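Local coordinates for protein FAD-binding oxidoreductase (Gulosibacter chungangensis, PDB 7PBG) that oxidises 4-alkylphenols such as 4-ethylphenol, which it dehydrogenates to 4-vinylphenol, using a covalently bound FAD cofactor, at residues V130-L135 and G156-N161; Y169-D174 and L272-I277; L265-A270 and G434-H439. All coordinates share one frame; numbering follows the deposited sequence.

Interaction 1: V130-L135 and G156-N161. With FAD (flavin-adenine dinucleotide), chain C.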
loop_
_atom_site.group_PDB
_atom_site.type_symbol
_atom_site.label_atom_id
_atom_site.label_comp_id
_atom_site.label_asym_id
_atom_site.label_seq_id
_atom_site.Cartn_x
_atom_site.Cartn_y
_atom_site.Cartn_z
ATOM N N VAL A 130 -2.229 -0.392 22.733
ATOM C CA VAL A 130 -0.942 0.353 22.743
ATOM C C VAL A 130 -1.151 1.722 22.091
ATOM O O VAL A 130 -1.550 1.798 20.902
ATOM C CB VAL A 130 0.188 -0.373 22.009
ATOM C CG1 VAL A 130 1.469 0.446 22.049
ATOM C CG2 VAL A 130 0.433 -1.784 22.555
ATOM N N ASP A 131 -0.890 2.783 22.848
ATOM C CA ASP A 131 -1.001 4.172 22.367
ATOM C C ASP A 131 0.395 4.643 21.999
ATOM O O ASP A 131 1.376 3.931 22.242
ATOM C CB ASP A 131 -1.728 5.122 23.323
ATOM C CG ASP A 131 -1.164 5.232 24.718
ATOM O OD1 ASP A 131 -0.007 4.812 24.931
ATOM O OD2 ASP A 131 -1.865 5.803 25.565
ATOM N N TYR A 132 0.453 5.818 21.394
ATOM C CA TYR A 132 1.745 6.335 20.893
ATOM C C TYR A 132 2.647 6.531 22.095
ATOM O O TYR A 132 3.850 6.260 22.002
ATOM C CB TYR A 132 1.525 7.626 20.129
ATOM C CG TYR A 132 0.825 7.423 18.814
ATOM C CD1 TYR A 132 1.318 6.558 17.852
ATOM C CD2 TYR A 132 -0.418 7.979 18.613
ATOM C CE1 TYR A 132 0.681 6.458 16.621
ATOM C CE2 TYR A 132 -1.101 7.812 17.421
ATOM C CZ TYR A 132 -0.582 6.985 16.447
ATOM O OH TYR A 132 -1.213 6.795 15.228
ATOM N N LYS A 133 2.108 7.033 23.199
ATOM C CA LYS A 133 2.942 7.252 24.420
ATOM C C LYS A 133 3.615 5.935 24.827
ATOM O O LYS A 133 4.844 5.902 25.013
ATOM C CB LYS A 133 2.108 7.812 25.571
ATOM C CG LYS A 133 2.845 7.968 26.895
ATOM C CD LYS A 133 2.015 8.766 27.904
ATOM C CE LYS A 133 2.647 8.859 29.276
ATOM N NZ LYS A 133 2.273 7.683 30.094
ATOM N N THR A 134 2.831 4.858 24.943
ATOM C CA THR A 134 3.324 3.548 25.399
ATOM C C THR A 134 4.377 2.982 24.444
ATOM O O THR A 134 5.404 2.472 24.918
ATOM C CB THR A 134 2.155 2.583 25.580
ATOM O OG1 THR A 134 1.382 3.204 26.598
ATOM C CG2 THR A 134 2.632 1.208 25.999
ATOM N N LEU A 135 4.137 3.056 23.117
ATOM C CA LEU A 135 5.075 2.452 22.172
ATOM C C LEU A 135 6.355 3.273 22.214
ATOM O O LEU A 135 7.401 2.654 22.233
ATOM C CB LEU A 135 4.472 2.425 20.766
ATOM C CG LEU A 135 5.372 1.765 19.730
ATOM C CD1 LEU A 135 5.639 0.315 20.065
ATOM C CD2 LEU A 135 4.767 1.896 18.319
ATOM N N GLY A 156 -3.648 8.385 21.160
ATOM C CA GLY A 156 -4.062 7.655 19.949
ATOM C C GLY A 156 -3.521 6.235 19.962
ATOM O O GLY A 156 -2.394 6.017 20.432
ATOM N N SER A 157 -4.318 5.259 19.549
ATOM C CA SER A 157 -3.913 3.837 19.378
ATOM C C SER A 157 -3.089 3.628 18.104
ATOM O O SER A 157 -3.527 4.044 16.975
ATOM C CB SER A 157 -5.134 2.926 19.374
ATOM O OG SER A 157 -4.787 1.655 18.875
ATOM N N VAL A 158 -1.911 3.023 18.203
ATOM C CA VAL A 158 -1.094 2.760 16.981
ATOM C C VAL A 158 -1.960 2.010 15.986
ATOM O O VAL A 158 -2.051 2.422 14.783
ATOM C CB VAL A 158 0.199 2.025 17.354
ATOM C CG1 VAL A 158 1.065 1.713 16.131
ATOM C CG2 VAL A 158 0.962 2.782 18.405
ATOM N N MET A 159 -2.682 1.014 16.476
ATOM C CA MET A 159 -3.540 0.155 15.629
ATOM C C MET A 159 -4.782 0.914 15.181
ATOM O O MET A 159 -5.163 0.897 13.950
ATOM C CB MET A 159 -3.940 -1.093 16.406
ATOM C CG MET A 159 -4.793 -1.985 15.598
ATOM S SD MET A 159 -5.427 -3.388 16.530
ATOM C CE MET A 159 -3.893 -4.288 16.769
ATOM N N GLY A 160 -5.471 1.522 16.140
ATOM C CA GLY A 160 -6.763 2.168 15.848
ATOM C C GLY A 160 -6.610 3.293 14.844
ATOM O O GLY A 160 -7.394 3.420 13.898
ATOM N N ASN A 161 -5.560 4.107 14.986
ATOM C CA ASN A 161 -5.333 5.218 14.049
ATOM C C ASN A 161 -5.124 4.616 12.653
ATOM O O ASN A 161 -5.666 5.140 11.670
ATOM C CB ASN A 161 -4.140 6.033 14.538
ATOM C CG ASN A 161 -3.844 7.179 13.613
ATOM O OD1 ASN A 161 -3.182 6.994 12.570
ATOM N ND2 ASN A 161 -4.324 8.348 13.990
HETATM P PA FAD C . -9.934 4.008 17.643
HETATM O O1A FAD C . -11.027 4.929 18.079
HETATM O O2A FAD C . -9.554 2.861 18.546
HETATM O O5B FAD C . -10.338 3.407 16.251
HETATM C C5B FAD C . -10.880 4.213 15.214
HETATM C C4B FAD C . -11.757 3.330 14.360
HETATM O O4B FAD C . -10.964 2.297 13.705
HETATM C C3B FAD C . -12.848 2.542 15.102
HETATM O O3B FAD C . -14.003 3.346 15.334
HETATM C C2B FAD C . -13.052 1.321 14.191
HETATM O O2B FAD C . -13.898 1.678 13.114
HETATM C C1B FAD C . -11.623 1.042 13.736
HETATM N N9A FAD C . -10.879 0.160 14.596
HETATM C C8A FAD C . -9.979 0.537 15.542
HETATM N N7A FAD C . -9.446 -0.484 16.148
HETATM C C5A FAD C . -10.072 -1.587 15.618
HETATM C C6A FAD C . -9.894 -2.957 15.827
HETATM N N6A FAD C . -9.058 -3.456 16.747
HETATM N N1A FAD C . -10.677 -3.795 15.109
HETATM C C2A FAD C . -11.520 -3.270 14.183
HETATM N N3A FAD C . -11.742 -1.998 13.879
HETATM C C4A FAD C . -10.974 -1.197 14.646
HETATM N N1 FAD C . -5.888 11.865 13.438
HETATM C C2 FAD C . -4.829 11.587 12.699
HETATM O O2 FAD C . -4.768 10.521 12.032
HETATM N N3 FAD C . -3.743 12.382 12.696
HETATM C C4 FAD C . -3.695 13.565 13.377
HETATM O O4 FAD C . -2.638 14.225 13.397
HETATM C C4X FAD C . -4.799 13.923 14.129
HETATM N N5 FAD C . -4.758 15.063 14.766
HETATM C C5X FAD C . -5.864 15.386 15.514
HETATM C C6 FAD C . -5.836 16.592 16.228
HETATM C C7 FAD C . -6.877 16.974 17.052
HETATM C C7M FAD C . -6.789 18.279 17.816
HETATM C C8 FAD C . -7.987 16.111 17.176
HETATM C C8M FAD C . -9.141 16.482 18.057
HETATM C C9 FAD C . -8.042 14.938 16.451
HETATM C C9A FAD C . -6.984 14.531 15.617
HETATM N N10 FAD C . -6.981 13.327 14.919
HETATM C C10 FAD C . -5.876 12.977 14.158
HETATM C "C1'" FAD C . -8.086 12.341 15.045
HETATM C "C2'" FAD C . -7.876 11.330 16.184
HETATM O "O2'" FAD C . -7.383 11.995 17.397
HETATM C "C3'" FAD C . -6.859 10.209 15.889
HETATM O "O3'" FAD C . -7.043 9.716 14.584
HETATM C "C4'" FAD C . -6.877 9.024 16.864
HETATM O "O4'" FAD C . -5.606 8.356 16.850
HETATM C "C5'" FAD C . -7.975 8.054 16.521
HETATM O "O5'" FAD C . -8.483 7.390 17.686
HETATM P P FAD C . -7.887 5.992 18.175
HETATM O O1P FAD C . -8.246 5.812 19.620
HETATM O O2P FAD C . -6.440 5.994 17.799
HETATM O O3P FAD C . -8.652 4.906 17.284
HETATM O O HOH W 1 -2.042 -0.144 19.050
HETATM O O HOH W 2 -0.282 4.583 13.950
#
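Asp-131 and Ser-157 face each other across a single beta bridge, CA to CA 4.2 Å, and each backbone enters a helix immediately afterwards. The pair thus sets two capped helix starts side by side, within the FAD-binding domain of a PCMH-type flavoprotein. Val-158 N donates to Val-130 O (3.0 Å) in the carbonyl plane, while Tyr-132 N meets Gly-156 O (3.0 Å) almost head-on, with a C=O...N angle of 173°. Both residues of the bridge are N-caps: Asp-131 OD1 accepts from Thr-134 N, and Ser-157 OG accepts from Gly-160 N. Ser-157 OG is further tied to Pro-128 O.

Between the helices, Val-158 offers its CG2 branch to three side chains. This methyl packs on CD1 of Tyr-132 at 3.8 Å and on CD2 of Leu-135 at 3.9 Å, with CG1 of Val-130 somewhat farther off. The Tyr-132 ring is swung back toward residues 156-161 because CG stands anti to the carbonyl carbon (chi1 -70°). It passes so close to Gly-156 that a CB there would collide with its CE2 and also with O4' of the FAD. Its hydroxyl reaches the base of Asn-161, OH to CB 3.1 Å, the ring and amide planes standing 70° apart, and a water joins the same OH to Val-158 O.

The start of helix 158-163 also serves the cofactor. Ser-157 N donates to a phosphate oxygen, O2P, where the N-terminal end of this helix would probably also favour the negative charge. The Asn-161 amide is fixed from both ends: OD1 is hydrogen-bonded to His-175, whereas ND2 donates to ribityl O4' at 3.1 Å and to flavin O2 at 3.0 Å.

Interaction 2: Y169-D174 and L272-I277. With FAD (flavin-adenine dinucleotide), chain C.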
loop_
_atom_site.group_PDB
_atom_site.type_symbol
_atom_site.label_atom_id
_atom_site.label_comp_id
_atom_site.label_asym_id
_atom_site.label_seq_id
_atom_site.Cartn_x
_atom_site.Cartn_y
_atom_site.Cartn_z
ATOM N N TYR A 169 3.517 12.729 11.027
ATOM C CA TYR A 169 4.237 13.906 10.491
ATOM C C TYR A 169 5.686 13.571 10.181
ATOM O O TYR A 169 6.402 14.535 9.819
ATOM C CB TYR A 169 4.123 15.071 11.477
ATOM C CG TYR A 169 2.683 15.417 11.675
ATOM C CD1 TYR A 169 2.014 16.123 10.692
ATOM C CD2 TYR A 169 1.947 14.825 12.668
ATOM C CE1 TYR A 169 0.645 16.324 10.757
ATOM C CE2 TYR A 169 0.580 14.981 12.724
ATOM C CZ TYR A 169 -0.067 15.761 11.783
ATOM O OH TYR A 169 -1.430 15.943 11.808
ATOM N N THR A 170 6.135 12.326 10.413
ATOM C CA THR A 170 7.535 11.980 10.050
ATOM C C THR A 170 7.572 11.520 8.598
ATOM O O THR A 170 6.553 11.468 7.918
ATOM C CB THR A 170 8.193 11.018 11.025
ATOM O OG1 THR A 170 7.861 9.673 10.670
ATOM C CG2 THR A 170 7.850 11.300 12.471
ATOM N N PRO A 171 8.729 11.085 8.052
ATOM C CA PRO A 171 8.691 10.459 6.725
ATOM C C PRO A 171 7.785 9.211 6.721
ATOM O O PRO A 171 7.291 8.859 5.668
ATOM C CB PRO A 171 10.143 10.066 6.481
ATOM C CG PRO A 171 10.908 11.090 7.266
ATOM C CD PRO A 171 10.102 11.244 8.550
ATOM N N TYR A 172 7.596 8.576 7.881
ATOM C CA TYR A 172 6.656 7.418 8.055
ATOM C C TYR A 172 5.235 7.896 8.384
ATOM O O TYR A 172 4.484 7.110 9.000
ATOM C CB TYR A 172 7.191 6.428 9.106
ATOM C CG TYR A 172 8.203 5.441 8.588
ATOM C CD1 TYR A 172 9.252 5.828 7.757
ATOM C CD2 TYR A 172 8.112 4.105 8.905
ATOM C CE1 TYR A 172 10.175 4.906 7.290
ATOM C CE2 TYR A 172 9.018 3.169 8.430
ATOM C CZ TYR A 172 10.079 3.580 7.654
ATOM O OH TYR A 172 10.950 2.627 7.220
ATOM N N ALA A 173 4.802 9.062 7.895
ATOM C CA ALA A 173 3.499 9.680 8.255
ATOM C C ALA A 173 2.332 8.786 7.838
ATOM O O ALA A 173 1.247 8.904 8.440
ATOM C CB ALA A 173 3.404 11.061 7.641
ATOM N N ASP A 174 2.455 8.055 6.734
ATOM C CA ASP A 174 1.324 7.249 6.196
ATOM C C ASP A 174 1.292 5.908 6.933
ATOM O O ASP A 174 1.946 4.945 6.531
ATOM C CB ASP A 174 1.457 7.027 4.684
ATOM C CG ASP A 174 0.233 6.400 4.041
ATOM O OD1 ASP A 174 -0.616 5.905 4.764
ATOM O OD2 ASP A 174 0.085 6.485 2.809
ATOM N N LEU A 272 12.164 18.310 1.172
ATOM C CA LEU A 272 11.108 18.071 2.159
ATOM C C LEU A 272 10.959 16.549 2.271
ATOM O O LEU A 272 10.332 15.913 1.381
ATOM C CB LEU A 272 9.817 18.797 1.764
ATOM C CG LEU A 272 9.806 20.327 1.877
ATOM C CD1 LEU A 272 8.523 20.904 1.287
ATOM C CD2 LEU A 272 9.958 20.765 3.337
ATOM N N GLN A 273 11.620 15.988 3.290
ATOM C CA GLN A 273 11.713 14.521 3.502
ATOM C C GLN A 273 10.470 13.992 4.197
ATOM O O GLN A 273 10.167 12.767 4.051
ATOM C CB GLN A 273 12.943 14.244 4.351
ATOM C CG GLN A 273 14.231 14.609 3.643
ATOM C CD GLN A 273 15.325 14.610 4.685
ATOM O OE1 GLN A 273 15.454 15.577 5.424
ATOM N NE2 GLN A 273 16.216 13.606 4.629
ATOM N N ALA A 274 9.786 14.865 4.919
ATOM C CA ALA A 274 8.439 14.595 5.442
ATOM C C ALA A 274 7.524 15.694 4.925
ATOM O O ALA A 274 7.984 16.807 4.692
ATOM C CB ALA A 274 8.507 14.520 6.959
ATOM N N ALA A 275 6.247 15.379 4.776
ATOM C CA ALA A 275 5.238 16.337 4.291
ATOM C C ALA A 275 5.076 17.423 5.353
ATOM O O ALA A 275 4.809 17.121 6.509
ATOM C CB ALA A 275 3.958 15.608 4.026
ATOM N N PRO A 276 5.416 18.694 5.052
ATOM C CA PRO A 276 5.221 19.726 6.042
ATOM C C PRO A 276 3.738 20.050 6.212
ATOM O O PRO A 276 2.944 19.702 5.353
ATOM C CB PRO A 276 6.078 20.894 5.528
ATOM C CG PRO A 276 6.077 20.699 4.024
ATOM C CD PRO A 276 6.021 19.208 3.801
ATOM N N ILE A 277 3.412 20.697 7.314
ATOM C CA ILE A 277 2.048 21.231 7.553
ATOM C C ILE A 277 2.056 22.734 7.261
ATOM O O ILE A 277 3.065 23.410 7.440
ATOM C CB ILE A 277 1.553 20.899 8.973
ATOM C CG1 ILE A 277 2.443 21.495 10.051
ATOM C CG2 ILE A 277 1.435 19.387 9.143
ATOM C CD1 ILE A 277 1.877 21.400 11.470
HETATM P PA FAD C . -9.934 4.008 17.643
HETATM O O1A FAD C . -11.027 4.929 18.079
HETATM O O2A FAD C . -9.554 2.861 18.546
HETATM O O5B FAD C . -10.338 3.407 16.251
HETATM C C5B FAD C . -10.880 4.213 15.214
HETATM C C4B FAD C . -11.757 3.330 14.360
HETATM O O4B FAD C . -10.964 2.297 13.705
HETATM C C3B FAD C . -12.848 2.542 15.102
HETATM O O3B FAD C . -14.003 3.346 15.334
HETATM C C2B FAD C . -13.052 1.321 14.191
HETATM O O2B FAD C . -13.898 1.678 13.114
HETATM C C1B FAD C . -11.623 1.042 13.736
HETATM N N9A FAD C . -10.879 0.160 14.596
HETATM C C8A FAD C . -9.979 0.537 15.542
HETATM N N7A FAD C . -9.446 -0.484 16.148
HETATM C C5A FAD C . -10.072 -1.587 15.618
HETATM C C6A FAD C . -9.894 -2.957 15.827
HETATM N N6A FAD C . -9.058 -3.456 16.747
HETATM N N1A FAD C . -10.677 -3.795 15.109
HETATM C C2A FAD C . -11.520 -3.270 14.183
HETATM N N3A FAD C . -11.742 -1.998 13.879
HETATM C C4A FAD C . -10.974 -1.197 14.646
HETATM N N1 FAD C . -5.888 11.865 13.438
HETATM C C2 FAD C . -4.829 11.587 12.699
HETATM O O2 FAD C . -4.768 10.521 12.032
HETATM N N3 FAD C . -3.743 12.382 12.696
HETATM C C4 FAD C . -3.695 13.565 13.377
HETATM O O4 FAD C . -2.638 14.225 13.397
HETATM C C4X FAD C . -4.799 13.923 14.129
HETATM N N5 FAD C . -4.758 15.063 14.766
HETATM C C5X FAD C . -5.864 15.386 15.514
HETATM C C6 FAD C . -5.836 16.592 16.228
HETATM C C7 FAD C . -6.877 16.974 17.052
HETATM C C7M FAD C . -6.789 18.279 17.816
HETATM C C8 FAD C . -7.987 16.111 17.176
HETATM C C8M FAD C . -9.141 16.482 18.057
HETATM C C9 FAD C . -8.042 14.938 16.451
HETATM C C9A FAD C . -6.984 14.531 15.617
HETATM N N10 FAD C . -6.981 13.327 14.919
HETATM C C10 FAD C . -5.876 12.977 14.158
HETATM C "C1'" FAD C . -8.086 12.341 15.045
HETATM C "C2'" FAD C . -7.876 11.330 16.184
HETATM O "O2'" FAD C . -7.383 11.995 17.397
HETATM C "C3'" FAD C . -6.859 10.209 15.889
HETATM O "O3'" FAD C . -7.043 9.716 14.584
HETATM C "C4'" FAD C . -6.877 9.024 16.864
HETATM O "O4'" FAD C . -5.606 8.356 16.850
HETATM C "C5'" FAD C . -7.975 8.054 16.521
HETATM O "O5'" FAD C . -8.483 7.390 17.686
HETATM P P FAD C . -7.887 5.992 18.175
HETATM O O1P FAD C . -8.246 5.812 19.620
HETATM O O2P FAD C . -6.440 5.994 17.799
HETATM O O3P FAD C . -8.652 4.906 17.284
HETATM O O HOH W 3 6.228 16.918 8.673
HETATM O O HOH W 4 5.578 12.736 5.621
HETATM O O HOH W 5 7.595 10.550 3.231
#
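The Tyr-169 ring lies between Ile-277 and the flavin: CG2 of Ile-277 comes up obliquely to CE1 at 3.6 Å, and O4 of FAD sits at the ring edge, in plane with it. The hydroxyl donates a short hydrogen bond to that flavin carbonyl, OH to O4 2.6 Å, and the guanidinium of Arg-371 makes a cation-pi contact with the ring. CG of Tyr-169 is anti to the carbonyl carbon (chi1 -60°), which carries the ring away from the turn behind it and toward the isoalloxazine. A phenylalanine in its place would probably leave flavin O4 without this donor and the ring less firmly held at the cofactor.

Behind the ring, two irregular segments meet without one direct hydrogen bond. CB of Ala-274 points into the contact, against the peptide that joins Thr-170 to Pro-171, at 3.5 Å from Thr-170 C. The Pro-171 ring lies alongside, its CB resting on Gln-273 O at 3.6 Å. Waters bridge the remaining backbone. One donates to both Tyr-169 O and Ala-275 O, each at 2.6 Å, and a second accepts from Ala-275 N and donates to Thr-170 O. Residues 169-174 hold their own shape through a type I turn from Thr-170 to Ala-173 and an ST turn in which Thr-170 OG1 accepts from Tyr-172 N; that hydroxyl is also hydrogen-bonded to Asp-149.

The contact lies where a loop that binds the cofactor packs beside the large antiparallel sheet. Strand 318-326 packs on Thr-170 and Pro-171 through Tyr-325, strand 426-433 reaches Tyr-169 and Ile-277 through Gln-430, and helix 328-342 borders Gln-273.

Interaction 3: L265-A270 and G434-H439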
loop_
_atom_site.group_PDB
_atom_site.type_symbol
_atom_site.label_atom_id
_atom_site.label_comp_id
_atom_site.label_asym_id
_atom_site.label_seq_id
_atom_site.Cartn_x
_atom_site.Cartn_y
_atom_site.Cartn_z
ATOM N N LEU A 265 9.357 20.927 -3.860
ATOM C CA LEU A 265 10.319 20.572 -2.801
ATOM C C LEU A 265 9.984 19.244 -2.133
ATOM O O LEU A 265 10.855 18.689 -1.472
ATOM C CB LEU A 265 10.354 21.658 -1.735
ATOM C CG LEU A 265 10.835 23.018 -2.225
ATOM C CD1 LEU A 265 10.603 24.023 -1.131
ATOM C CD2 LEU A 265 12.293 22.962 -2.708
ATOM N N ARG A 266 8.727 18.812 -2.217
ATOM C CA ARG A 266 8.231 17.592 -1.562
ATOM C C ARG A 266 8.121 16.411 -2.535
ATOM O O ARG A 266 8.284 15.273 -2.104
ATOM C CB ARG A 266 6.851 17.900 -0.984
ATOM C CG ARG A 266 6.166 16.677 -0.396
ATOM C CD ARG A 266 6.983 16.147 0.794
ATOM N NE ARG A 266 6.333 14.919 1.217
ATOM C CZ ARG A 266 6.945 13.850 1.702
ATOM N NH1 ARG A 266 8.268 13.814 1.771
ATOM N NH2 ARG A 266 6.239 12.764 1.970
ATOM N N ILE A 267 7.773 16.663 -3.803
ATOM C CA ILE A 267 7.275 15.535 -4.628
ATOM C C ILE A 267 8.402 14.492 -4.812
ATOM O O ILE A 267 8.080 13.343 -5.037
ATOM C CB ILE A 267 6.729 16.075 -5.963
ATOM C CG1 ILE A 267 5.963 14.977 -6.693
ATOM C CG2 ILE A 267 7.831 16.686 -6.803
ATOM C CD1 ILE A 267 4.960 15.474 -7.693
ATOM N N GLY A 268 9.673 14.916 -4.825
ATOM C CA GLY A 268 10.850 14.042 -4.975
ATOM C C GLY A 268 11.365 13.563 -3.615
ATOM O O GLY A 268 12.373 12.897 -3.574
ATOM N N MET A 269 10.665 13.855 -2.516
ATOM C CA MET A 269 10.970 13.418 -1.114
ATOM C C MET A 269 12.220 14.094 -0.576
ATOM O O MET A 269 12.746 13.655 0.488
ATOM C CB MET A 269 11.142 11.895 -1.000
ATOM C CG MET A 269 9.865 11.136 -1.270
ATOM S SD MET A 269 10.287 9.372 -1.403
ATOM C CE MET A 269 8.743 8.645 -1.945
ATOM N N ALA A 270 12.655 15.147 -1.230
ATOM C CA ALA A 270 13.827 15.949 -0.833
ATOM C C ALA A 270 13.743 17.260 -1.587
ATOM O O ALA A 270 13.396 17.253 -2.776
ATOM C CB ALA A 270 15.115 15.209 -1.120
ATOM N N GLY A 434 0.887 15.828 0.764
ATOM C CA GLY A 434 1.449 14.561 1.249
ATOM C C GLY A 434 2.635 14.180 0.429
ATOM O O GLY A 434 3.726 14.136 0.948
ATOM N N LEU A 435 2.410 13.903 -0.853
ATOM C CA LEU A 435 3.492 13.698 -1.836
ATOM C C LEU A 435 3.000 14.248 -3.185
ATOM O O LEU A 435 3.627 15.195 -3.698
ATOM C CB LEU A 435 3.858 12.217 -1.902
ATOM C CG LEU A 435 5.162 11.951 -2.642
ATOM C CD1 LEU A 435 6.319 12.612 -1.929
ATOM C CD2 LEU A 435 5.434 10.461 -2.841
ATOM N N ARG A 436 1.832 13.796 -3.653
ATOM C CA ARG A 436 1.223 14.321 -4.903
ATOM C C ARG A 436 -0.192 14.819 -4.662
ATOM O O ARG A 436 -0.758 15.374 -5.604
ATOM C CB ARG A 436 1.129 13.232 -5.976
ATOM C CG ARG A 436 2.476 12.683 -6.411
ATOM C CD ARG A 436 2.344 11.402 -7.230
ATOM N NE ARG A 436 3.587 11.119 -7.910
ATOM C CZ ARG A 436 4.661 10.566 -7.384
ATOM N NH1 ARG A 436 4.694 10.186 -6.125
ATOM N NH2 ARG A 436 5.741 10.401 -8.129
ATOM N N GLU A 437 -0.682 14.725 -3.442
ATOM C CA GLU A 437 -2.093 15.077 -3.166
ATOM C C GLU A 437 -2.107 16.211 -2.174
ATOM O O GLU A 437 -1.147 16.317 -1.373
ATOM C CB GLU A 437 -2.878 13.844 -2.716
ATOM C CG GLU A 437 -2.824 13.509 -1.239
ATOM C CD GLU A 437 -1.541 13.020 -0.621
ATOM O OE1 GLU A 437 -0.472 13.117 -1.274
ATOM O OE2 GLU A 437 -1.591 12.653 0.570
ATOM N N MET A 438 -3.195 16.989 -2.201
ATOM C CA MET A 438 -3.363 18.096 -1.236
ATOM C C MET A 438 -4.553 17.766 -0.340
ATOM O O MET A 438 -5.639 17.458 -0.814
ATOM C CB MET A 438 -3.558 19.449 -1.938
ATOM C CG MET A 438 -3.545 20.667 -0.966
ATOM S SD MET A 438 -3.558 22.181 -1.941
ATOM C CE MET A 438 -5.262 22.168 -2.513
ATOM N N HIS A 439 -4.322 17.855 0.969
ATOM C CA HIS A 439 -5.370 17.859 1.993
ATOM C C HIS A 439 -5.661 19.271 2.491
ATOM O O HIS A 439 -4.726 20.079 2.735
ATOM C CB HIS A 439 -4.921 16.997 3.183
ATOM C CG HIS A 439 -4.519 15.628 2.793
ATOM N ND1 HIS A 439 -5.398 14.557 2.867
ATOM C CD2 HIS A 439 -3.351 15.135 2.330
ATOM C CE1 HIS A 439 -4.783 13.456 2.480
ATOM N NE2 HIS A 439 -3.531 13.790 2.148
#
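The loop of the beta hairpin formed by strands 426-433 and 438-447 docks here against the type I turn, Arg-266 to Met-269, that follows on from helix 255-266. Arg-266 grips the hairpin side-on: NE and NH2 both donate to Gly-434 O, at 2.7 and 3.0 Å, with that oxygen in the guanidinium plane. A bend at chi2 (63°) in an otherwise extended chain turns the group to the carbonyl. The side chains of Leu-435 and Arg-266 cross at about a right angle, with CD1 of Leu-435 over one face of the guanidinium, offset toward the rim. CD1 of Leu-435 also lies 3.3 Å from Arg-266 O, while its CD2 meets CE of Met-269 at 3.9 Å. Nearby, CD1 of Ile-267 packs on CG of Arg-436 at 4.0 Å. Leu-435 O is buried by this packing without a hydrogen-bonding partner.

Glu-437 shapes the hairpin end from within, OE1 accepting from Leu-435 N at 3.0 Å and OE2 from His-439 NE2 at 2.7 Å; Gly-434 N closes the loop onto Glu-437 O.

Much of the contact lies at the interface with the second subunit. Arg-436 NE donates to Ala-122 O of the second subunit, whose Trp-178 packs on Met-269. Within the chain, strand 393-402 flanks Glu-437 and Met-438, and helix 328-342 lies against Leu-265 and Ala-270.

How the interactions relate
Interactions 1 and 2 do not touch, their centres 18 Å apart and their nearest atoms about 6 Å, but both touch FAD, interaction 1 at the phosphate, ribityl chain and flavin O2, interaction 2 at flavin O4. Interactions 2 and 3 are joined directly, centres 9 Å apart, their segments alternating along the chain. Arg-266 NH1 probably donates to Leu-272 O at 3.0 Å, and Ala-275 CB packs on Gly-434 O at 3.4 Å. Interaction 3 is remote from the flavin, CA of Gly-434 lying about 13 Å from the nearest FAD atom, and about 26 Å separates its centre from that of interaction 1. Residues 272-277 connect the flavin-side loop with the subunit interface.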